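CpuTA1 (Curtobacterium pusillum, PDB 5K3W) is a pyridoxal-5'-phosphate-binding protein of the class IV aminotransferase family, modelled as a two-chain assembly with its cofactor in place. Local coordinates at residues Arg3-Thr8 against Arg105-Asp110; Glu113-Leu118 against Trp133-Glu138; Gly203-Gly208 against Arg253-Asp258. All coordinates share one frame; numbering follows the deposited sequence.

From the N terminus, contact 1 sets the residues entering strand 5-9 against the end of helix 90-108, closing a loop of 96 residues that includes strand 54-62 and helix 69-82. Contact 2 follows directly, a short hairpin in which strands 114-121 and 131-138 pair. The two adjoin, with centres about 9 Å apart: strand 5-9 lies beside strand 131-138 in one antiparallel sheet, and Arg3 forms a salt bridge with Asp137. Contact 3 comes later, joining the loop after strand 195-199 to the start of helix 257-261, its centre about 31 Å from that of contact 2. The three loops run in series, neither nesting nor crossing.

Contact 1 (Arg3-Thr8 against Arg105-Asp110); sequences RATLLT and RSRNGD. With GAB (3-aminobenzoic acid), chain D.
Arg3 and Asn108 mark the closest backbone approach, 7.2 Å between their CA atoms, where the chain about to enter strand 5-9 passes the C-terminal end of helix 90-108. No backbone-to-backbone bond joins the segments; Gly109, with positive phi, is where the chain leaves the helix. The carbonyl of Arg3 accepts from two side chains of the last helical turn. Arg107 NH2 donates to Arg3 O at 2.7 Å and Asn108 ND2 donates to the same oxygen at 3.1 Å, the two nitrogens arriving from opposite faces of the carbonyl plane. Arg107 NH2 also gives a hydrogen bond to Thr5 OG1, 2.9 Å away and in the guanidinium plane, so one terminal nitrogen spans two residues of the N-terminal segment. Asp103, a turn earlier in the helix, completes this group: its carboxylate accepts from Thr5 OG1 and forms a salt bridge with Arg107 NE. Asn108 ND2 also lies over one face of the Arg107 guanidinium, toward its rim, while Asn108 OD1 lies 3.4 Å from Arg3 CG. The Arg3 side chain sets off away from the helix, CG anti to its own nitrogen (chi1 -171°), and bends at chi3; its CB and CD pack against 3-aminobenzoic acid, with NH1 3.5 Å from ligand C4. Arg3 NH2 forms a salt bridge with Asp137 on strand 131-138. Two side-chain N-H donors thus hold one main-chain oxygen at the helix end, and the Asp103 carboxylate probably offsets the charge of Arg107 and helps fix its guanidinium orientation.

Contact 2 (Glu113-Leu118 against Trp133-Glu138); sequences ELFAKL and WVFVDE
Phe115 and Phe135 meet on one face of an antiparallel strand pair, Phe115 CE2 lying 3.8 Å from Phe135 CE1 as the two side chains slant across each other. Both rings have CG between the backbone nitrogen and carbonyl carbon (chi1 70° and 62°), which leans each toward the partner strand. The Phe115 ring turns its edge to Glu138 O, in the ring plane and 3.2 Å from CE1. Lys117 runs alongside Phe135, pointing the same way: its CB sits over the ring face, a CH-pi contact of 3.9 Å to the Phe135 centroid, and CD reaches Phe135 CZ at 3.5 Å before the chain bends at chi3 (-85°). The strands form a beta hairpin within the antiparallel sheet, flanked by strands 54-62 and 5-9. Phe115 and Asp137 form one hydrogen-bonded pair, Lys117 and Phe135 the next, with each backbone N-H donating to the facing carbonyl; Phe115 N to Asp137 O is 2.9 Å. The opposite face carries Ala116, Val136, Leu118 and Val134. There Val136 CG2 meets Ala116 CB at 4.1 Å, while CG1 approaches Leu114 CD1. Trp93 of helix 90-108 packs against Leu118 and Val134 on this face. On the Phe135 side, Thr45 and Arg51 of the second subunit pack against Phe135 and Lys117, respectively.

Contact 3 (Gly203-Gly208 against Arg253-Asp258); sequences GYALEG and RRISAD. With PLP (pyridoxal-5'-phosphate), chain C.
The loop that carries Glu207 and Gly208 into the pyridoxal-5'-phosphate pocket is tied, at its earlier end, to the N terminus of helix 257-261. Two backbone bonds make the tie across a single bridge between Tyr204 and Ser256. Ala257 N donates to Gly203 O at 2.8 Å in a nearly straight bond, 172° at the hydrogen; Ala205 N donates to Ile255 O at 2.7 Å, more bent. Ala205 CB points into the joint and lies 3.3 Å from Ile255 O. A water is modelled between Ala205 O and Ile255 N, but it sits too close to Ala205 O for the bridge to be certain. Gly203 has backbone angles at which a CB would press on the preceding carbonyl oxygen, suiting glycine to this position.

Ser256 is the N-cap of helix 257-261: OG sits between the backbone nitrogen and carbonyl carbon (chi1 77°) and accepts from the backbone N of Glu259. Tyr204 CG is anti to its carbonyl carbon, and the ring receives the aliphatic part of Arg254. Arg254 CB touches Tyr204 CE1 at 3.8 Å, and CD stands above one ring face toward the rim; the guanidinium is steeply inclined to the ring, their planes 65° apart. His160 also packs against both side chains. At the far end of the same loop, Glu207 extends beyond CG to the cofactor, placing OE1 3.0 Å from N1 of pyridoxal-5'-phosphate. Leu231 N donates to the same oxygen and so helps position it, and a carboxylate this close to N1 would probably favour a protonated pyridine nitrogen, as in related fold-type IV enzymes.

Contact 1 (Arg3-Thr8 against Arg105-Asp110)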
loop_
_atom_site.group_PDB
_atom_site.type_symbol
_atom_site.label_atom_id
_atom_site.label_comp_id
_atom_site.label_asym_id
_atom_site.label_seq_id
_atom_site.Cartn_x
_atom_site.Cartn_y
_atom_site.Cartn_z
ATOM N N ARG A 3 -2.790 -19.178 -19.911
ATOM C CA ARG A 3 -2.634 -20.401 -19.128
ATOM C C ARG A 3 -3.348 -20.283 -17.788
ATOM O O ARG A 3 -4.165 -21.137 -17.435
ATOM C CB ARG A 3 -1.153 -20.713 -18.923
ATOM C CG ARG A 3 -0.865 -22.079 -18.312
ATOM C CD ARG A 3 0.619 -22.167 -18.003
ATOM N NE ARG A 3 1.001 -21.164 -17.012
ATOM C CZ ARG A 3 2.232 -20.683 -16.854
ATOM N NH1 ARG A 3 3.217 -21.110 -17.631
ATOM N NH2 ARG A 3 2.475 -19.766 -15.921
ATOM N N ALA A 4 -3.072 -19.207 -17.051
ATOM C CA ALA A 4 -3.687 -18.962 -15.754
ATOM C C ALA A 4 -5.204 -18.839 -15.857
ATOM O O ALA A 4 -5.755 -18.436 -16.882
ATOM C CB ALA A 4 -3.111 -17.687 -15.130
ATOM N N THR A 5 -5.880 -19.199 -14.771
ATOM C CA THR A 5 -7.319 -19.051 -14.639
ATOM C C THR A 5 -7.596 -17.790 -13.840
ATOM O O THR A 5 -6.845 -17.458 -12.917
ATOM C CB THR A 5 -7.952 -20.248 -13.920
ATOM O OG1 THR A 5 -7.808 -21.430 -14.708
ATOM C CG2 THR A 5 -9.427 -20.001 -13.680
ATOM N N LEU A 6 -8.668 -17.090 -14.204
ATOM C CA LEU A 6 -9.129 -15.916 -13.481
ATOM C C LEU A 6 -10.623 -16.048 -13.220
ATOM O O LEU A 6 -11.391 -16.392 -14.128
ATOM C CB LEU A 6 -8.848 -14.612 -14.265
ATOM C CG LEU A 6 -9.446 -13.345 -13.601
ATOM C CD1 LEU A 6 -8.815 -13.045 -12.240
ATOM C CD2 LEU A 6 -9.359 -12.142 -14.491
ATOM N N LEU A 7 -11.034 -15.753 -11.990
ATOM C CA LEU A 7 -12.438 -15.713 -11.614
ATOM C C LEU A 7 -12.744 -14.340 -11.049
ATOM O O LEU A 7 -12.058 -13.874 -10.131
ATOM C CB LEU A 7 -12.777 -16.795 -10.585
ATOM C CG LEU A 7 -12.702 -18.245 -11.077
ATOM C CD1 LEU A 7 -12.243 -19.142 -9.964
ATOM C CD2 LEU A 7 -14.050 -18.721 -11.601
ATOM N N THR A 8 -13.742 -13.680 -11.623
ATOM C CA THR A 8 -14.301 -12.476 -11.037
ATOM C C THR A 8 -15.259 -12.886 -9.936
ATOM O O THR A 8 -16.191 -13.653 -10.185
ATOM C CB THR A 8 -15.040 -11.667 -12.090
ATOM O OG1 THR A 8 -14.153 -11.376 -13.163
ATOM C CG2 THR A 8 -15.559 -10.366 -11.496
ATOM N N ARG A 105 -6.715 -27.014 -13.947
ATOM C CA ARG A 105 -6.233 -28.362 -14.217
ATOM C C ARG A 105 -6.954 -29.000 -15.395
ATOM O O ARG A 105 -6.363 -29.809 -16.116
ATOM C CB ARG A 105 -6.362 -29.230 -12.960
ATOM C CG ARG A 105 -5.279 -28.936 -11.924
ATOM C CD ARG A 105 -5.746 -29.189 -10.493
ATOM N NE ARG A 105 -6.044 -30.596 -10.237
ATOM C CZ ARG A 105 -5.113 -31.522 -10.037
ATOM N NH1 ARG A 105 -3.833 -31.189 -10.069
ATOM N NH2 ARG A 105 -5.457 -32.784 -9.820
ATOM N N SER A 106 -8.214 -28.655 -15.627
ATOM C CA SER A 106 -8.906 -29.312 -16.723
ATOM C C SER A 106 -8.371 -28.835 -18.064
ATOM O O SER A 106 -8.423 -29.583 -19.048
ATOM C CB SER A 106 -10.418 -29.095 -16.624
ATOM O OG SER A 106 -10.769 -27.779 -16.967
ATOM N N ARG A 107 -7.831 -27.614 -18.116
ATOM C CA ARG A 107 -7.212 -27.089 -19.328
ATOM C C ARG A 107 -5.732 -27.425 -19.431
ATOM O O ARG A 107 -5.250 -27.757 -20.519
ATOM C CB ARG A 107 -7.381 -25.565 -19.393
ATOM C CG ARG A 107 -8.804 -25.109 -19.583
ATOM C CD ARG A 107 -8.887 -23.595 -19.673
ATOM N NE ARG A 107 -8.344 -22.921 -18.496
ATOM C CZ ARG A 107 -7.201 -22.246 -18.484
ATOM N NH1 ARG A 107 -6.476 -22.142 -19.588
ATOM N NH2 ARG A 107 -6.791 -21.662 -17.376
ATOM N N ASN A 108 -4.990 -27.331 -18.328
ATOM C CA ASN A 108 -3.536 -27.462 -18.353
ATOM C C ASN A 108 -3.046 -28.801 -17.838
ATOM O O ASN A 108 -1.833 -29.026 -17.814
ATOM C CB ASN A 108 -2.893 -26.335 -17.537
ATOM C CG ASN A 108 -3.312 -24.976 -18.025
ATOM O OD1 ASN A 108 -3.015 -24.607 -19.155
ATOM N ND2 ASN A 108 -4.026 -24.225 -17.192
ATOM N N GLY A 109 -3.956 -29.695 -17.451
ATOM C CA GLY A 109 -3.618 -30.926 -16.766
ATOM C C GLY A 109 -3.146 -30.630 -15.355
ATOM O O GLY A 109 -3.194 -29.500 -14.873
ATOM N N ASP A 110 -2.684 -31.673 -14.681
ATOM C CA ASP A 110 -2.031 -31.455 -13.403
ATOM C C ASP A 110 -0.517 -31.534 -13.590
ATOM O O ASP A 110 0.002 -31.558 -14.712
ATOM C CB ASP A 110 -2.545 -32.421 -12.330
ATOM C CG ASP A 110 -2.558 -33.868 -12.778
ATOM O OD1 ASP A 110 -1.585 -34.312 -13.439
ATOM O OD2 ASP A 110 -3.546 -34.564 -12.436
HETATM C "C1'" GAB D . -1.109 -21.196 -22.684
HETATM O "O1'" GAB D . -1.786 -22.253 -22.558
HETATM O "O2'" GAB D . -1.592 -20.144 -23.236
HETATM C C1 GAB D . 0.321 -21.277 -22.138
HETATM C C2 GAB D . 1.127 -20.144 -21.985
HETATM C C3 GAB D . 2.413 -20.278 -21.476
HETATM C C4 GAB D . 2.891 -21.533 -21.126
HETATM C C5 GAB D . 2.088 -22.653 -21.276
HETATM C C6 GAB D . 0.801 -22.533 -21.778
HETATM N N3 GAB D . 3.272 -19.117 -21.331
#

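Contact 2 (Glu113-Leu118 against Trp133-Glu138)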
loop_
_atom_site.group_PDB
_atom_site.type_symbol
_atom_site.label_atom_id
_atom_site.label_comp_id
_atom_site.label_asym_id
_atom_site.label_seq_id
_atom_site.Cartn_x
_atom_site.Cartn_y
_atom_site.Cartn_z
ATOM N N GLU A 113 3.642 -27.232 -8.910
ATOM C CA GLU A 113 3.078 -26.495 -7.792
ATOM C C GLU A 113 2.337 -25.280 -8.335
ATOM O O GLU A 113 2.892 -24.505 -9.122
ATOM C CB GLU A 113 4.173 -26.059 -6.820
ATOM C CG GLU A 113 5.188 -27.124 -6.455
ATOM C CD GLU A 113 6.232 -26.631 -5.445
ATOM O OE1 GLU A 113 6.158 -25.453 -5.004
ATOM O OE2 GLU A 113 7.136 -27.435 -5.095
ATOM N N LEU A 114 1.084 -25.120 -7.939
ATOM C CA LEU A 114 0.330 -23.939 -8.324
ATOM C C LEU A 114 0.098 -23.069 -7.102
ATOM O O LEU A 114 0.387 -23.451 -5.962
ATOM C CB LEU A 114 -1.016 -24.308 -8.950
ATOM C CG LEU A 114 -1.078 -25.475 -9.929
ATOM C CD1 LEU A 114 -2.539 -25.751 -10.232
ATOM C CD2 LEU A 114 -0.309 -25.178 -11.206
ATOM N N PHE A 115 -0.451 -21.889 -7.354
ATOM C CA PHE A 115 -0.930 -21.042 -6.278
ATOM C C PHE A 115 -2.244 -20.390 -6.708
ATOM O O PHE A 115 -2.551 -20.260 -7.897
ATOM C CB PHE A 115 0.128 -19.984 -5.871
ATOM C CG PHE A 115 0.348 -18.928 -6.901
ATOM C CD1 PHE A 115 1.165 -19.167 -7.993
ATOM C CD2 PHE A 115 -0.292 -17.702 -6.800
ATOM C CE1 PHE A 115 1.361 -18.201 -8.967
ATOM C CE2 PHE A 115 -0.098 -16.724 -7.755
ATOM C CZ PHE A 115 0.733 -16.980 -8.853
ATOM N N ALA A 116 -3.029 -20.021 -5.708
ATOM C CA ALA A 116 -4.242 -19.247 -5.870
ATOM C C ALA A 116 -4.040 -17.942 -5.128
ATOM O O ALA A 116 -3.504 -17.927 -4.012
ATOM C CB ALA A 116 -5.460 -19.993 -5.321
ATOM N N LYS A 117 -4.429 -16.846 -5.758
ATOM C CA LYS A 117 -4.318 -15.528 -5.154
ATOM C C LYS A 117 -5.708 -14.922 -5.049
ATOM O O LYS A 117 -6.448 -14.884 -6.038
ATOM C CB LYS A 117 -3.388 -14.613 -5.962
ATOM C CG LYS A 117 -3.355 -13.171 -5.420
ATOM C CD LYS A 117 -2.069 -12.433 -5.781
ATOM C CE LYS A 117 -0.977 -12.727 -4.768
ATOM N NZ LYS A 117 0.278 -11.979 -5.075
ATOM N N LEU A 118 -6.059 -14.463 -3.853
ATOM C CA LEU A 118 -7.355 -13.853 -3.591
ATOM C C LEU A 118 -7.153 -12.361 -3.388
ATOM O O LEU A 118 -6.300 -11.952 -2.592
ATOM C CB LEU A 118 -8.028 -14.469 -2.355
ATOM C CG LEU A 118 -8.469 -15.939 -2.320
ATOM C CD1 LEU A 118 -7.349 -16.918 -2.697
ATOM C CD2 LEU A 118 -9.042 -16.288 -0.931
ATOM N N TRP A 133 -11.418 -10.911 -6.800
ATOM C CA TRP A 133 -10.873 -11.743 -7.855
ATOM C C TRP A 133 -10.138 -12.924 -7.243
ATOM O O TRP A 133 -9.612 -12.848 -6.131
ATOM C CB TRP A 133 -9.900 -10.967 -8.744
ATOM C CG TRP A 133 -10.510 -9.874 -9.531
ATOM C CD1 TRP A 133 -11.134 -9.990 -10.734
ATOM C CD2 TRP A 133 -10.525 -8.484 -9.195
ATOM N NE1 TRP A 133 -11.558 -8.754 -11.168
ATOM C CE2 TRP A 133 -11.198 -7.809 -10.242
ATOM C CE3 TRP A 133 -10.049 -7.742 -8.110
ATOM C CZ2 TRP A 133 -11.402 -6.421 -10.241
ATOM C CZ3 TRP A 133 -10.257 -6.357 -8.106
ATOM C CH2 TRP A 133 -10.927 -5.716 -9.170
ATOM N N VAL A 134 -10.081 -14.010 -8.001
ATOM C CA VAL A 134 -9.218 -15.144 -7.706
ATOM C C VAL A 134 -8.520 -15.508 -9.000
ATOM O O VAL A 134 -9.177 -15.637 -10.039
ATOM C CB VAL A 134 -10.007 -16.366 -7.181
ATOM C CG1 VAL A 134 -9.051 -17.533 -6.874
ATOM C CG2 VAL A 134 -10.825 -16.013 -5.966
ATOM N N PHE A 135 -7.208 -15.701 -8.950
ATOM C CA PHE A 135 -6.565 -16.351 -10.082
ATOM C C PHE A 135 -5.652 -17.478 -9.619
ATOM O O PHE A 135 -5.122 -17.467 -8.505
ATOM C CB PHE A 135 -5.805 -15.350 -10.983
ATOM C CG PHE A 135 -4.671 -14.621 -10.315
ATOM C CD1 PHE A 135 -3.384 -15.142 -10.341
ATOM C CD2 PHE A 135 -4.880 -13.387 -9.722
ATOM C CE1 PHE A 135 -2.324 -14.450 -9.763
ATOM C CE2 PHE A 135 -3.833 -12.698 -9.137
ATOM C CZ PHE A 135 -2.553 -13.230 -9.155
ATOM N N VAL A 136 -5.512 -18.470 -10.484
ATOM C CA VAL A 136 -4.690 -19.649 -10.254
ATOM C C VAL A 136 -3.626 -19.710 -11.345
ATOM O O VAL A 136 -3.902 -19.411 -12.509
ATOM C CB VAL A 136 -5.551 -20.933 -10.262
ATOM C CG1 VAL A 136 -4.676 -22.161 -10.123
ATOM C CG2 VAL A 136 -6.620 -20.874 -9.152
ATOM N N ASP A 137 -2.414 -20.097 -10.977
ATOM C CA ASP A 137 -1.356 -20.145 -11.972
ATOM C C ASP A 137 -0.187 -20.927 -11.396
ATOM O O ASP A 137 -0.130 -21.209 -10.194
ATOM C CB ASP A 137 -0.919 -18.744 -12.397
ATOM C CG ASP A 137 -0.055 -18.751 -13.648
ATOM O OD1 ASP A 137 0.015 -19.805 -14.317
ATOM O OD2 ASP A 137 0.532 -17.693 -13.979
ATOM N N GLU A 138 0.746 -21.269 -12.278
ATOM C CA GLU A 138 1.943 -21.987 -11.873
ATOM C C GLU A 138 2.802 -21.111 -10.973
ATOM O O GLU A 138 2.939 -19.905 -11.200
ATOM C CB GLU A 138 2.731 -22.427 -13.104
ATOM C CG GLU A 138 3.416 -23.760 -12.929
ATOM C CD GLU A 138 3.840 -24.382 -14.250
ATOM O OE1 GLU A 138 4.277 -25.557 -14.231
ATOM O OE2 GLU A 138 3.732 -23.702 -15.302
#

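Contact 3 (Gly203-Gly208 against Arg253-Asp258)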
loop_
_atom_site.group_PDB
_atom_site.type_symbol
_atom_site.label_atom_id
_atom_site.label_comp_id
_atom_site.label_asym_id
_atom_site.label_seq_id
_atom_site.Cartn_x
_atom_site.Cartn_y
_atom_site.Cartn_z
ATOM N N GLY A 203 13.334 -2.702 18.949
ATOM C CA GLY A 203 14.325 -3.753 18.853
ATOM C C GLY A 203 13.816 -5.179 18.859
ATOM O O GLY A 203 14.586 -6.084 19.199
ATOM N N TYR A 204 12.567 -5.425 18.474
ATOM C CA TYR A 204 12.017 -6.778 18.462
ATOM C C TYR A 204 11.935 -7.331 17.045
ATOM O O TYR A 204 11.427 -6.663 16.137
ATOM C CB TYR A 204 10.639 -6.822 19.114
ATOM C CG TYR A 204 10.699 -6.616 20.604
ATOM C CD1 TYR A 204 11.115 -7.638 21.453
ATOM C CD2 TYR A 204 10.357 -5.394 21.165
ATOM C CE1 TYR A 204 11.184 -7.444 22.824
ATOM C CE2 TYR A 204 10.409 -5.195 22.530
ATOM C CZ TYR A 204 10.823 -6.218 23.353
ATOM O OH TYR A 204 10.874 -6.001 24.709
ATOM N N ALA A 205 12.439 -8.551 16.870
ATOM C CA ALA A 205 12.258 -9.270 15.621
ATOM C C ALA A 205 10.775 -9.385 15.321
ATOM O O ALA A 205 9.986 -9.756 16.193
ATOM C CB ALA A 205 12.899 -10.658 15.708
ATOM N N LEU A 206 10.390 -9.041 14.088
ATOM C CA LEU A 206 8.983 -9.045 13.708
ATOM C C LEU A 206 8.661 -10.152 12.713
ATOM O O LEU A 206 8.137 -11.200 13.091
ATOM C CB LEU A 206 8.582 -7.693 13.120
ATOM C CG LEU A 206 8.579 -6.488 14.068
ATOM C CD1 LEU A 206 8.157 -5.247 13.305
ATOM C CD2 LEU A 206 7.661 -6.710 15.283
ATOM N N GLU A 207 8.951 -9.921 11.443
ATOM C CA GLU A 207 8.582 -10.833 10.364
ATOM C C GLU A 207 9.341 -10.394 9.118
ATOM O O GLU A 207 10.065 -9.393 9.126
ATOM C CB GLU A 207 7.068 -10.837 10.117
ATOM C CG GLU A 207 6.530 -9.664 9.265
ATOM C CD GLU A 207 4.992 -9.546 9.311
ATOM O OE1 GLU A 207 4.316 -10.601 9.361
ATOM O OE2 GLU A 207 4.457 -8.402 9.315
ATOM N N GLY A 208 9.180 -11.157 8.049
ATOM C CA GLY A 208 9.661 -10.753 6.754
ATOM C C GLY A 208 8.578 -10.005 6.008
ATOM O O GLY A 208 7.402 -10.039 6.376
ATOM N N ARG A 253 6.580 -15.796 21.431
ATOM C CA ARG A 253 7.088 -14.840 22.405
ATOM C C ARG A 253 7.681 -13.644 21.677
ATOM O O ARG A 253 7.775 -13.616 20.445
ATOM C CB ARG A 253 8.128 -15.492 23.310
ATOM C CG ARG A 253 9.276 -16.065 22.537
ATOM C CD ARG A 253 10.597 -15.646 23.143
ATOM N NE ARG A 253 10.780 -16.209 24.474
ATOM C CZ ARG A 253 11.968 -16.378 25.041
ATOM N NH1 ARG A 253 13.067 -16.027 24.381
ATOM N NH2 ARG A 253 12.059 -16.907 26.258
ATOM N N ARG A 254 8.058 -12.645 22.466
ATOM C CA ARG A 254 8.850 -11.541 21.959
ATOM C C ARG A 254 10.304 -11.964 21.870
ATOM O O ARG A 254 10.866 -12.500 22.828
ATOM C CB ARG A 254 8.718 -10.320 22.852
ATOM C CG ARG A 254 7.309 -9.862 22.952
ATOM C CD ARG A 254 7.188 -8.422 23.406
ATOM N NE ARG A 254 5.779 -8.179 23.661
ATOM C CZ ARG A 254 5.134 -8.665 24.717
ATOM N NH1 ARG A 254 5.799 -9.392 25.613
ATOM N NH2 ARG A 254 3.837 -8.417 24.877
ATOM N N ILE A 255 10.903 -11.717 20.717
ATOM C CA ILE A 255 12.265 -12.108 20.421
ATOM C C ILE A 255 13.015 -10.835 20.056
ATOM O O ILE A 255 12.802 -10.264 18.979
ATOM C CB ILE A 255 12.308 -13.138 19.287
ATOM C CG1 ILE A 255 11.414 -14.328 19.661
ATOM C CG2 ILE A 255 13.741 -13.551 18.966
ATOM C CD1 ILE A 255 11.301 -15.394 18.589
ATOM N N SER A 256 13.862 -10.363 20.955
ATOM C CA SER A 256 14.666 -9.190 20.637
ATOM C C SER A 256 15.594 -9.494 19.464
ATOM O O SER A 256 15.987 -10.642 19.234
ATOM C CB SER A 256 15.486 -8.758 21.852
ATOM O OG SER A 256 16.608 -9.611 22.021
ATOM N N ALA A 257 15.942 -8.449 18.708
ATOM C CA ALA A 257 16.919 -8.619 17.635
ATOM C C ALA A 257 18.212 -9.249 18.144
ATOM O O ALA A 257 18.887 -9.966 17.401
ATOM C CB ALA A 257 17.215 -7.274 16.966
ATOM N N ASP A 258 18.564 -9.010 19.409
ATOM C CA ASP A 258 19.758 -9.632 19.972
ATOM C C ASP A 258 19.611 -11.147 20.052
ATOM O O ASP A 258 20.496 -11.889 19.610
ATOM C CB ASP A 258 20.052 -9.046 21.348
ATOM C CG ASP A 258 21.535 -8.868 21.589
ATOM O OD1 ASP A 258 22.289 -8.845 20.590
ATOM O OD2 ASP A 258 21.950 -8.749 22.767
HETATM N N1 PLP C . 4.207 -11.947 6.682
HETATM C C2 PLP C . 3.663 -11.258 5.638
HETATM C C2A PLP C . 3.744 -9.744 5.587
HETATM C C3 PLP C . 3.020 -11.952 4.630
HETATM O O3 PLP C . 2.462 -11.207 3.580
HETATM C C4 PLP C . 2.929 -13.321 4.688
HETATM C C4A PLP C . 2.269 -14.141 3.612
HETATM C C5 PLP C . 3.477 -14.012 5.726
HETATM C C6 PLP C . 4.115 -13.307 6.734
HETATM C C5A PLP C . 3.389 -15.534 5.760
HETATM O O4P PLP C . 2.054 -16.006 5.729
HETATM P P PLP C . 1.708 -17.418 5.075
HETATM O O1P PLP C . 2.597 -18.501 5.643
HETATM O O2P PLP C . 1.855 -17.375 3.573
HETATM O O3P PLP C . 0.285 -17.785 5.409
HETATM O O HOH W 1 9.326 -10.310 18.485
#